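PEPTIDE N-myristoyltransferase (Saccharomyces cerevisiae, PDB 1IIC) catalyses the transfer of myristate from myristoyl-CoA to the N-terminal glycine of protein and peptide substrates. Local coordinates at residues Trp193-Leu196 against Tyr197-Phe201; Thr372-Leu375 against Asp376-Phe380. All coordinates share one frame; numbering follows the deposited sequence.

Interaction 1: residues Trp193-Leu196 against Tyr197-Phe201; sequences WKKL and YEVDF
Leu-196 O takes the shortest polar bond of this turn, from Phe-201 N at 2.6 Å. The N-H points almost straight at the oxygen, and the donor sits somewhat above the carbonyl plane. Before it come ordinary helical bonds: Tyr-197 N to Trp-193 O, Glu-198 N to Lys-194 O, and Val-199 N to Lys-195 O, the last one more bent. Val-199 is the first residue to leave helical angles. Asp-200 then takes a positive phi and gives its N to Tyr-197 O at 2.9 Å. The two bonds together make a Schellman motif, with Asp-200 as the C-prime residue, and it ends the short helix 193-198. Leu-196 CD2 meets Phe-201 CB at 3.9 Å, the two side chains crossing at about a right angle.

Along the helix, Trp-193 and Tyr-197 lie side by side. Each has CG anti to its own N (chi1 -168° and -178°), which sends both rings the same way. Tyr-197 CB makes a CH-pi contact over the six-membered ring of Trp-193, 3.7 Å from its centroid. The two ring planes are only 16° apart but slid, so they overlap little; Trp-193 CH2 reaches Tyr-197 CG at 3.5 Å. Helix 210-217 packs on both side chains.

Lys-194 NZ makes a long salt bridge of 3.6 Å to Glu-198 OE2. The other oxygen, OE1, is held by Lys-308 and Tyr-309, while Lys-195 runs out fully extended and its NZ pairs with Asp-361.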
ATOM      1  N   TRP A 193     -19.961  11.488   4.260  1.00 25.95           N
ATOM      2  CA  TRP A 193     -20.446  11.940   2.955  1.00 25.49           C
ATOM      3  C   TRP A 193     -20.536  13.444   2.783  1.00 25.49           C
ATOM      4  O   TRP A 193     -19.934  14.002   1.867  1.00 25.99           O
ATOM      5  CB  TRP A 193     -21.819  11.353   2.618  1.00 25.71           C
ATOM      6  CG  TRP A 193     -22.173  11.595   1.170  1.00 26.09           C
ATOM      7  CD1 TRP A 193     -21.825  10.813   0.106  1.00 25.84           C
ATOM      8  CD2 TRP A 193     -22.843  12.739   0.618  1.00 25.82           C
ATOM      9  NE1 TRP A 193     -22.229  11.396  -1.068  1.00 25.06           N
ATOM     10  CE2 TRP A 193     -22.858  12.579  -0.785  1.00 25.84           C
ATOM     11  CE3 TRP A 193     -23.429  13.887   1.174  1.00 27.10           C
ATOM     12  CZ2 TRP A 193     -23.438  13.523  -1.646  1.00 25.63           C
ATOM     13  CZ3 TRP A 193     -24.008  14.830   0.314  1.00 25.25           C
ATOM     14  CH2 TRP A 193     -24.007  14.637  -1.079  1.00 26.02           C
ATOM     15  N   LYS A 194     -21.299  14.101   3.649  1.00 25.75           N
ATOM     16  CA  LYS A 194     -21.480  15.542   3.545  1.00 25.37           C
ATOM     17  C   LYS A 194     -20.175  16.296   3.308  1.00 23.95           C
ATOM     18  O   LYS A 194     -20.109  17.154   2.440  1.00 23.87           O
ATOM     19  CB  LYS A 194     -22.191  16.080   4.787  1.00 27.34           C
ATOM     20  CG  LYS A 194     -22.701  17.505   4.615  1.00 30.49           C
ATOM     21  CD  LYS A 194     -23.527  17.964   5.813  1.00 32.37           C
ATOM     22  CE  LYS A 194     -24.050  19.377   5.603  1.00 33.71           C
ATOM     23  NZ  LYS A 194     -24.894  19.469   4.378  1.00 36.90           N
ATOM     24  N   LYS A 195     -19.133  15.973   4.069  1.00 23.78           N
ATOM     25  CA  LYS A 195     -17.841  16.641   3.902  1.00 23.07           C
ATOM     26  C   LYS A 195     -17.147  16.258   2.598  1.00 24.16           C
ATOM     27  O   LYS A 195     -16.529  17.103   1.957  1.00 24.22           O
ATOM     28  CB  LYS A 195     -16.915  16.327   5.080  1.00 21.46           C
ATOM     29  CG  LYS A 195     -15.502  16.882   4.943  1.00 19.44           C
ATOM     30  CD  LYS A 195     -14.642  16.510   6.147  1.00 17.27           C
ATOM     31  CE  LYS A 195     -13.231  17.050   6.026  1.00 17.48           C
ATOM     32  NZ  LYS A 195     -12.351  16.684   7.197  1.00 18.11           N
ATOM     33  N   LEU A 196     -17.219  14.986   2.214  1.00 24.35           N
ATOM     34  CA  LEU A 196     -16.592  14.552   0.965  1.00 25.57           C
ATOM     35  C   LEU A 196     -17.194  15.336  -0.198  1.00 26.54           C
ATOM     36  O   LEU A 196     -16.489  15.765  -1.115  1.00 26.15           O
ATOM     37  CB  LEU A 196     -16.824  13.055   0.728  1.00 24.59           C
ATOM     38  CG  LEU A 196     -16.029  12.087   1.607  1.00 26.22           C
ATOM     39  CD1 LEU A 196     -16.477  10.650   1.331  1.00 26.11           C
ATOM     40  CD2 LEU A 196     -14.535  12.246   1.319  1.00 24.25           C
ATOM     41  N   TYR A 197     -18.508  15.519  -0.152  1.00 27.36           N
ATOM     42  CA  TYR A 197     -19.201  16.238  -1.202  1.00 29.06           C
ATOM     43  C   TYR A 197     -18.784  17.706  -1.240  1.00 30.28           C
ATOM     44  O   TYR A 197     -18.466  18.238  -2.303  1.00 31.15           O
ATOM     45  CB  TYR A 197     -20.705  16.138  -0.998  1.00 29.84           C
ATOM     46  CG  TYR A 197     -21.505  16.825  -2.076  1.00 31.87           C
ATOM     47  CD1 TYR A 197     -21.346  16.477  -3.410  1.00 32.90           C
ATOM     48  CD2 TYR A 197     -22.434  17.812  -1.757  1.00 33.81           C
ATOM     49  CE1 TYR A 197     -22.097  17.101  -4.408  1.00 35.68           C
ATOM     50  CE2 TYR A 197     -23.190  18.437  -2.745  1.00 34.76           C
ATOM     51  CZ  TYR A 197     -23.019  18.078  -4.066  1.00 35.62           C
ATOM     52  OH  TYR A 197     -23.779  18.706  -5.030  1.00 36.93           O
ATOM     53  N   GLU A 198     -18.780  18.356  -0.082  1.00 30.88           N
ATOM     54  CA  GLU A 198     -18.398  19.756  -0.008  1.00 33.06           C
ATOM     55  C   GLU A 198     -16.950  20.044  -0.420  1.00 33.32           C
ATOM     56  O   GLU A 198     -16.648  21.151  -0.869  1.00 33.53           O
ATOM     57  CB  GLU A 198     -18.687  20.299   1.392  1.00 34.76           C
ATOM     58  CG  GLU A 198     -20.112  20.840   1.523  1.00 38.18           C
ATOM     59  CD  GLU A 198     -20.542  21.096   2.959  1.00 39.69           C
ATOM     60  OE1 GLU A 198     -19.748  21.660   3.740  1.00 40.88           O
ATOM     61  OE2 GLU A 198     -21.690  20.742   3.301  1.00 40.85           O
ATOM     62  N   VAL A 199     -16.055  19.065  -0.274  1.00 32.44           N
ATOM     63  CA  VAL A 199     -14.659  19.260  -0.680  1.00 31.29           C
ATOM     64  C   VAL A 199     -14.470  18.614  -2.048  1.00 32.24           C
ATOM     65  O   VAL A 199     -13.352  18.333  -2.485  1.00 31.00           O
ATOM     66  CB  VAL A 199     -13.662  18.631   0.318  1.00 31.00           C
ATOM     67  CG1 VAL A 199     -13.883  19.217   1.706  1.00 28.28           C
ATOM     68  CG2 VAL A 199     -13.802  17.109   0.318  1.00 29.35           C
ATOM     69  N   ASP A 200     -15.600  18.363  -2.699  1.00 32.75           N
ATOM     70  CA  ASP A 200     -15.652  17.789  -4.032  1.00 34.30           C
ATOM     71  C   ASP A 200     -14.945  16.449  -4.253  1.00 33.70           C
ATOM     72  O   ASP A 200     -14.309  16.244  -5.287  1.00 33.27           O
ATOM     73  CB  ASP A 200     -15.137  18.821  -5.038  1.00 35.59           C
ATOM     74  CG  ASP A 200     -15.618  18.546  -6.445  1.00 38.78           C
ATOM     75  OD1 ASP A 200     -16.814  18.208  -6.593  1.00 38.90           O
ATOM     76  OD2 ASP A 200     -14.813  18.681  -7.397  1.00 40.41           O
ATOM     77  N   PHE A 201     -15.059  15.532  -3.296  1.00 33.31           N
ATOM     78  CA  PHE A 201     -14.445  14.220  -3.461  1.00 33.25           C
ATOM     79  C   PHE A 201     -15.442  13.152  -3.903  1.00 33.16           C
ATOM     80  O   PHE A 201     -15.045  12.061  -4.305  1.00 34.41           O
ATOM     81  CB  PHE A 201     -13.708  13.792  -2.187  1.00 31.27           C
ATOM     82  CG  PHE A 201     -12.228  14.071  -2.239  1.00 30.80           C
ATOM     83  CD1 PHE A 201     -11.760  15.361  -2.470  1.00 30.07           C
ATOM     84  CD2 PHE A 201     -11.303  13.039  -2.124  1.00 30.69           C
ATOM     85  CE1 PHE A 201     -10.393  15.624  -2.594  1.00 28.95           C
ATOM     86  CE2 PHE A 201      -9.936  13.295  -2.245  1.00 31.19           C
ATOM     87  CZ  PHE A 201      -9.484  14.598  -2.484  1.00 28.59           C
TER

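Interaction 2: residues Thr372-Leu375 against Asp376-Phe380; sequences TLFL and DDLKF
The backbone from Phe-374 to Phe-380 folds back on itself through two bonds. Leu-378 N gives to Phe-374 O at 2.9 Å, nearly in line with the C=O. Phe-380 N gives to Leu-375 O, also at 2.9 Å, with the donor tilted from the carbonyl plane. Inside this loop Asp-376 to Lys-379 form a type I beta turn, closed by Lys-379 N on Asp-376 O at 3.0 Å. A water bridges Thr-372 O and Asp-376 N, and makes a weak bond to Asp-376 OD2.

The turn lies in the loop between strands 362-366 and 381-392. Phe-380 follows it, just before the second strand. Its CG lies beside its backbone N (chi1 -76°), which sets one ring face against Leu-375 CD1. That methyl sits offset toward the rim, 3.7 Å from Phe-380 CG. Phe-380 CE1 approaches the Phe-374 ring at its edge, 4.3 Å from Phe-374 CD1. Without the ring, as with an alanine here, Leu-375 CD1 would probably lose the face it rests on, and a gap would be likely beside Phe-374.

Leu-378 CD1 touches Phe-374 CB at 3.8 Å. Phe-374 and Leu-378 both also pack on Ile-348 of helix 334-357. Asp-377 OD2 pairs with Lys-341 of that helix.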
ATOM      1  N   THR A 372     -13.227  -8.512  -2.486  1.00 18.31           N
ATOM      2  CA  THR A 372     -14.462  -8.501  -3.282  1.00 17.48           C
ATOM      3  C   THR A 372     -15.648  -9.206  -2.619  1.00 18.66           C
ATOM      4  O   THR A 372     -16.788  -9.066  -3.076  1.00 18.60           O
ATOM      5  CB  THR A 372     -14.257  -9.111  -4.693  1.00 18.31           C
ATOM      6  OG1 THR A 372     -13.854 -10.483  -4.575  1.00 18.50           O
ATOM      7  CG2 THR A 372     -13.203  -8.315  -5.471  1.00 18.33           C
ATOM      8  N   LEU A 373     -15.393  -9.970  -1.559  1.00 16.12           N
ATOM      9  CA  LEU A 373     -16.489 -10.641  -0.868  1.00 17.58           C
ATOM     10  C   LEU A 373     -17.306  -9.624  -0.082  1.00 18.05           C
ATOM     11  O   LEU A 373     -18.496  -9.842   0.159  1.00 18.17           O
ATOM     12  CB  LEU A 373     -15.975 -11.727   0.096  1.00 16.07           C
ATOM     13  CG  LEU A 373     -15.336 -12.957  -0.571  1.00 14.96           C
ATOM     14  CD1 LEU A 373     -14.792 -13.919   0.469  1.00 15.03           C
ATOM     15  CD2 LEU A 373     -16.355 -13.631  -1.444  1.00 12.90           C
ATOM     16  N   PHE A 374     -16.671  -8.516   0.310  1.00 17.44           N
ATOM     17  CA  PHE A 374     -17.356  -7.478   1.082  1.00 18.16           C
ATOM     18  C   PHE A 374     -17.464  -6.089   0.447  1.00 17.27           C
ATOM     19  O   PHE A 374     -18.355  -5.321   0.791  1.00 18.60           O
ATOM     20  CB  PHE A 374     -16.705  -7.338   2.466  1.00 19.03           C
ATOM     21  CG  PHE A 374     -15.264  -6.888   2.431  1.00 19.06           C
ATOM     22  CD1 PHE A 374     -14.936  -5.564   2.160  1.00 18.08           C
ATOM     23  CD2 PHE A 374     -14.236  -7.790   2.703  1.00 19.29           C
ATOM     24  CE1 PHE A 374     -13.614  -5.142   2.163  1.00 17.91           C
ATOM     25  CE2 PHE A 374     -12.905  -7.379   2.710  1.00 19.41           C
ATOM     26  CZ  PHE A 374     -12.592  -6.047   2.440  1.00 18.06           C
ATOM     27  N   LEU A 375     -16.569  -5.768  -0.478  1.00 17.54           N
ATOM     28  CA  LEU A 375     -16.560  -4.453  -1.106  1.00 17.74           C
ATOM     29  C   LEU A 375     -17.929  -3.854  -1.465  1.00 18.12           C
ATOM     30  O   LEU A 375     -18.291  -2.800  -0.943  1.00 16.38           O
ATOM     31  CB  LEU A 375     -15.635  -4.477  -2.332  1.00 16.63           C
ATOM     32  CG  LEU A 375     -14.254  -3.781  -2.284  1.00 17.06           C
ATOM     33  CD1 LEU A 375     -13.761  -3.577  -0.869  1.00 13.15           C
ATOM     34  CD2 LEU A 375     -13.243  -4.601  -3.108  1.00 13.50           C
ATOM     35  N   ASP A 376     -18.692  -4.508  -2.336  1.00 19.46           N
ATOM     36  CA  ASP A 376     -20.004  -3.974  -2.733  1.00 22.36           C
ATOM     37  C   ASP A 376     -21.046  -3.921  -1.611  1.00 22.19           C
ATOM     38  O   ASP A 376     -21.765  -2.930  -1.461  1.00 20.76           O
ATOM     39  CB  ASP A 376     -20.590  -4.776  -3.899  1.00 24.43           C
ATOM     40  CG  ASP A 376     -19.770  -4.648  -5.170  1.00 28.63           C
ATOM     41  OD1 ASP A 376     -19.409  -3.506  -5.544  1.00 26.28           O
ATOM     42  OD2 ASP A 376     -19.497  -5.700  -5.794  1.00 31.31           O
ATOM     43  N   ASP A 377     -21.133  -4.988  -0.828  1.00 22.67           N
ATOM     44  CA  ASP A 377     -22.097  -5.033   0.257  1.00 23.68           C
ATOM     45  C   ASP A 377     -21.861  -3.955   1.306  1.00 23.16           C
ATOM     46  O   ASP A 377     -22.806  -3.475   1.933  1.00 22.02           O
ATOM     47  CB  ASP A 377     -22.077  -6.406   0.919  1.00 26.00           C
ATOM     48  CG  ASP A 377     -22.508  -7.506  -0.026  1.00 30.29           C
ATOM     49  OD1 ASP A 377     -23.215  -7.196  -1.011  1.00 31.25           O
ATOM     50  OD2 ASP A 377     -22.155  -8.681   0.215  1.00 32.77           O
ATOM     51  N   LEU A 378     -20.604  -3.566   1.487  1.00 21.80           N
ATOM     52  CA  LEU A 378     -20.270  -2.561   2.483  1.00 21.74           C
ATOM     53  C   LEU A 378     -20.174  -1.168   1.883  1.00 21.16           C
ATOM     54  O   LEU A 378     -19.683  -0.231   2.512  1.00 20.50           O
ATOM     55  CB  LEU A 378     -18.974  -2.954   3.199  1.00 22.13           C
ATOM     56  CG  LEU A 378     -19.139  -4.232   4.028  1.00 23.76           C
ATOM     57  CD1 LEU A 378     -17.849  -4.536   4.793  1.00 22.68           C
ATOM     58  CD2 LEU A 378     -20.306  -4.045   5.010  1.00 22.37           C
ATOM     59  N   LYS A 379     -20.644  -1.048   0.647  1.00 21.83           N
ATOM     60  CA  LYS A 379     -20.696   0.229  -0.053  1.00 22.40           C
ATOM     61  C   LYS A 379     -19.383   0.902  -0.437  1.00 22.25           C
ATOM     62  O   LYS A 379     -19.297   2.130  -0.455  1.00 22.01           O
ATOM     63  CB  LYS A 379     -21.573   1.199   0.753  1.00 23.15           C
ATOM     64  CG  LYS A 379     -22.935   0.587   1.078  1.00 24.44           C
ATOM     65  CD  LYS A 379     -23.797   1.465   1.977  1.00 27.70           C
ATOM     66  CE  LYS A 379     -25.106   0.740   2.296  1.00 28.28           C
ATOM     67  NZ  LYS A 379     -25.892   1.417   3.349  1.00 31.50           N
ATOM     68  N   PHE A 380     -18.355   0.109  -0.725  1.00 20.80           N
ATOM     69  CA  PHE A 380     -17.102   0.691  -1.182  1.00 20.59           C
ATOM     70  C   PHE A 380     -17.404   0.932  -2.652  1.00 20.91           C
ATOM     71  O   PHE A 380     -17.524  -0.014  -3.423  1.00 20.82           O
ATOM     72  CB  PHE A 380     -15.929  -0.288  -1.059  1.00 17.82           C
ATOM     73  CG  PHE A 380     -15.427  -0.461   0.337  1.00 17.63           C
ATOM     74  CD1 PHE A 380     -16.149  -1.200   1.267  1.00 17.55           C
ATOM     75  CD2 PHE A 380     -14.244   0.146   0.735  1.00 17.71           C
ATOM     76  CE1 PHE A 380     -15.695  -1.330   2.584  1.00 20.02           C
ATOM     77  CE2 PHE A 380     -13.781   0.024   2.041  1.00 18.12           C
ATOM     78  CZ  PHE A 380     -14.504  -0.714   2.970  1.00 18.52           C
TER
HETATM   79  O   HOH W   1     -17.737  -6.782  -4.200  1.00 16.89           O

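In the fold
Both contacts are local and follow in series along the chain; they neither nest nor cross. Interaction 1 comes first, just after strand 182-190, and turns the chain out of helix 193-198. Its residues pack on helix 210-217 and on strands 290-303 and 311-322. Interaction 2 comes much later. It folds the later part of the loop between strands 362-366 and 381-392, against helix 334-357. Strand 182-190, which ends shortly before interaction 1, pairs with 362-366 and 381-392, the strands on either side of the loop of interaction 2. The centres are about 21 Å apart, and the nearest atoms about 9 Å, without touching. Strand 311-322 receives side chains from both.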